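Local coordinates for ATP-dependent 6-phosphofructokinase isozyme 2 (Escherichia coli, PDB 3UMO), which phosphorylates fructose 6-phosphate to fructose 1,6-bisphosphate with ATP and magnesium, the first committing step of glycolysis, at residues I42-A47 with A254-V259. Residues are numbered along the deposited sequence; the frame is centred on the assembly and turned at random.
Sequences INVARA and AGDSMV. With ATP (adenosine-5'-triphosphate), chain E.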
loop_
_atom_site.group_PDB
_atom_site.type_symbol
_atom_site.label_atom_id
_atom_site.label_comp_id
_atom_site.label_asym_id
_atom_site.label_seq_id
_atom_site.Cartn_x
_atom_site.Cartn_y
_atom_site.Cartn_z
ATOM N N ILE A 42 -24.987 -17.501 8.551
ATOM C CA ILE A 42 -24.868 -17.110 9.950
ATOM C C ILE A 42 -25.118 -15.613 10.113
ATOM O O ILE A 42 -25.857 -15.191 11.005
ATOM C CB ILE A 42 -23.503 -17.521 10.541
ATOM C CG1 ILE A 42 -23.512 -19.018 10.857
ATOM C CG2 ILE A 42 -23.199 -16.725 11.811
ATOM C CD1 ILE A 42 -22.160 -19.574 11.255
ATOM N N ASN A 43 -24.519 -14.812 9.237
ATOM C CA ASN A 43 -24.702 -13.370 9.303
ATOM C C ASN A 43 -26.113 -12.929 8.933
ATOM O O ASN A 43 -26.620 -11.961 9.485
ATOM C CB ASN A 43 -23.639 -12.643 8.478
ATOM C CG ASN A 43 -22.323 -12.532 9.216
ATOM O OD1 ASN A 43 -22.302 -12.366 10.434
ATOM N ND2 ASN A 43 -21.219 -12.623 8.483
ATOM N N VAL A 44 -26.747 -13.647 8.009
ATOM C CA VAL A 44 -28.147 -13.394 7.693
ATOM C C VAL A 44 -28.997 -13.588 8.951
ATOM O O VAL A 44 -29.867 -12.765 9.261
ATOM C CB VAL A 44 -28.645 -14.306 6.549
ATOM C CG1 VAL A 44 -30.165 -14.213 6.399
ATOM C CG2 VAL A 44 -27.970 -13.918 5.249
ATOM N N ALA A 45 -28.719 -14.659 9.694
ATOM C CA ALA A 45 -29.452 -14.935 10.931
ATOM C C ALA A 45 -29.216 -13.849 11.987
ATOM O O ALA A 45 -30.139 -13.451 12.711
ATOM C CB ALA A 45 -29.085 -16.307 11.484
ATOM N N ARG A 46 -27.980 -13.369 12.079
ATOM C CA ARG A 46 -27.658 -12.301 13.024
ATOM C C ARG A 46 -28.360 -10.993 12.649
ATOM O O ARG A 46 -28.897 -10.293 13.515
ATOM C CB ARG A 46 -26.146 -12.102 13.122
ATOM C CG ARG A 46 -25.406 -13.324 13.660
ATOM C CD ARG A 46 -23.896 -13.137 13.588
ATOM N NE ARG A 46 -23.409 -12.191 14.587
ATOM C CZ ARG A 46 -22.508 -11.245 14.344
ATOM N NH1 ARG A 46 -21.994 -11.114 13.130
ATOM N NH2 ARG A 46 -22.118 -10.428 15.316
ATOM N N ALA A 47 -28.375 -10.677 11.357
ATOM C CA ALA A 47 -29.053 -9.468 10.876
ATOM C C ALA A 47 -30.540 -9.545 11.175
ATOM O O ALA A 47 -31.168 -8.555 11.569
ATOM C CB ALA A 47 -28.824 -9.278 9.375
ATOM N N ALA A 254 -22.975 -5.532 4.442
ATOM C CA ALA A 254 -24.105 -4.939 3.719
ATOM C C ALA A 254 -24.964 -6.013 3.049
ATOM O O ALA A 254 -26.199 -5.982 3.137
ATOM C CB ALA A 254 -23.613 -3.951 2.687
ATOM N N GLY A 255 -24.305 -6.947 2.368
ATOM C CA GLY A 255 -25.003 -7.995 1.640
ATOM C C GLY A 255 -25.871 -8.876 2.531
ATOM O O GLY A 255 -27.050 -9.124 2.243
ATOM N N ASP A 256 -25.292 -9.360 3.619
ATOM C CA ASP A 256 -26.025 -10.246 4.512
ATOM C C ASP A 256 -27.142 -9.507 5.245
ATOM O O ASP A 256 -28.190 -10.084 5.522
ATOM C CB ASP A 256 -25.067 -10.926 5.489
ATOM C CG ASP A 256 -24.052 -11.812 4.783
ATOM O OD1 ASP A 256 -22.923 -11.955 5.299
ATOM O OD2 ASP A 256 -24.380 -12.365 3.708
ATOM N N SER A 257 -26.919 -8.233 5.552
ATOM C CA SER A 257 -27.958 -7.423 6.175
ATOM C C SER A 257 -29.126 -7.262 5.220
ATOM O O SER A 257 -30.285 -7.399 5.620
ATOM C CB SER A 257 -27.420 -6.046 6.571
ATOM O OG SER A 257 -26.494 -6.163 7.643
ATOM N N MET A 258 -28.823 -6.963 3.960
ATOM C CA MET A 258 -29.867 -6.856 2.944
ATOM C C MET A 258 -30.652 -8.157 2.796
ATOM O O MET A 258 -31.889 -8.142 2.730
ATOM C CB MET A 258 -29.270 -6.451 1.591
ATOM C CG MET A 258 -30.225 -6.673 0.424
ATOM S SD MET A 258 -29.591 -5.987 -1.118
ATOM C CE MET A 258 -30.350 -4.364 -1.097
ATOM N N VAL A 259 -29.946 -9.284 2.724
ATOM C CA VAL A 259 -30.625 -10.576 2.600
ATOM C C VAL A 259 -31.524 -10.877 3.799
ATOM O O VAL A 259 -32.660 -11.342 3.627
ATOM C CB VAL A 259 -29.633 -11.728 2.340
ATOM C CG1 VAL A 259 -30.341 -13.073 2.419
ATOM C CG2 VAL A 259 -28.984 -11.544 0.978
HETATM P PG ATP E . -21.246 -8.174 0.496
HETATM O O1G ATP E . -21.598 -9.618 0.430
HETATM O O2G ATP E . -21.317 -7.822 1.980
HETATM O O3G ATP E . -19.903 -7.863 -0.069
HETATM P PB ATP E . -22.796 -7.553 -1.678
HETATM O O1B ATP E . -21.615 -7.294 -2.663
HETATM O O2B ATP E . -23.480 -8.924 -1.862
HETATM O O3B ATP E . -22.367 -7.316 -0.161
HETATM P PA ATP E . -23.922 -4.939 -2.116
HETATM O O1A ATP E . -22.514 -4.424 -2.171
HETATM O O2A ATP E . -24.760 -4.550 -3.335
HETATM O O3A ATP E . -23.942 -6.482 -1.938
HETATM O "O5'" ATP E . -24.579 -4.389 -0.754
HETATM C "C5'" ATP E . -25.936 -4.570 -0.532
HETATM C "C4'" ATP E . -26.718 -3.389 -0.175
HETATM O "O4'" ATP E . -25.996 -2.664 0.844
HETATM C "C3'" ATP E . -26.818 -2.422 -1.280
HETATM O "O3'" ATP E . -27.850 -2.731 -2.138
HETATM C "C2'" ATP E . -27.010 -1.142 -0.575
HETATM O "O2'" ATP E . -28.284 -1.062 -0.079
HETATM C "C1'" ATP E . -26.081 -1.285 0.568
HETATM N N9 ATP E . -24.756 -0.750 0.258
HETATM C C8 ATP E . -23.680 -1.461 -0.127
HETATM N N7 ATP E . -22.658 -0.590 -0.317
HETATM C C5 ATP E . -23.090 0.661 -0.053
HETATM C C6 ATP E . -22.482 1.921 -0.075
HETATM N N6 ATP E . -21.041 2.083 -0.461
HETATM N N1 ATP E . -23.222 2.994 0.253
HETATM C C2 ATP E . -24.515 2.873 0.599
HETATM N N3 ATP E . -25.117 1.681 0.631
HETATM C C4 ATP E . -24.434 0.567 0.315
HETATM O O HOH W 1 -20.717 -13.421 5.149
#
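The shortest polar bond at this helix pair is made by a water that donates to Asp256 OD1 at 2.7 Å; the same water accepts weakly from Asn43 ND2, so a polar link between the helices runs through it. The backbone sets CB of Asn43 against the carboxylate, a van der Waals contact of 3.3 Å to Asp256 OD1. With CG beside the backbone N (chi1 -80°), the Asn43 amide has ND2 on the Asp256 side and Asn43 OD1 toward Arg46. There Arg46 NH1 donates to Asn43 OD1 at 3.0 Å, the oxygen lying in the guanidinium plane, which fixes the rotation of the amide; Glu76 holds the same arginine by a salt bridge at NE. Replacing Asn43 by alanine removes the acceptor of Arg46 NH1 and would probably leave that N-H and the bridging water each short of a partner. The case illustrates the GAGD motif of the ribokinase family, whose helix start forms an anion hole for phosphate: Gly255 N donates to ATP O2G (3.1 Å), and its neighbour Asp256, part of the substrate-binding site, is probably the catalytic residue. Behind these polar groups the segments 42-47 and 254-259 cross at -60°, their axes 7.9 Å apart at closest approach. Val44 CG2 meets Val259 CG1 at 3.8 Å, and the small Ala47 sets its CB over Ser257 CA; the Ser257 hydroxyl bonds to Gly253 O.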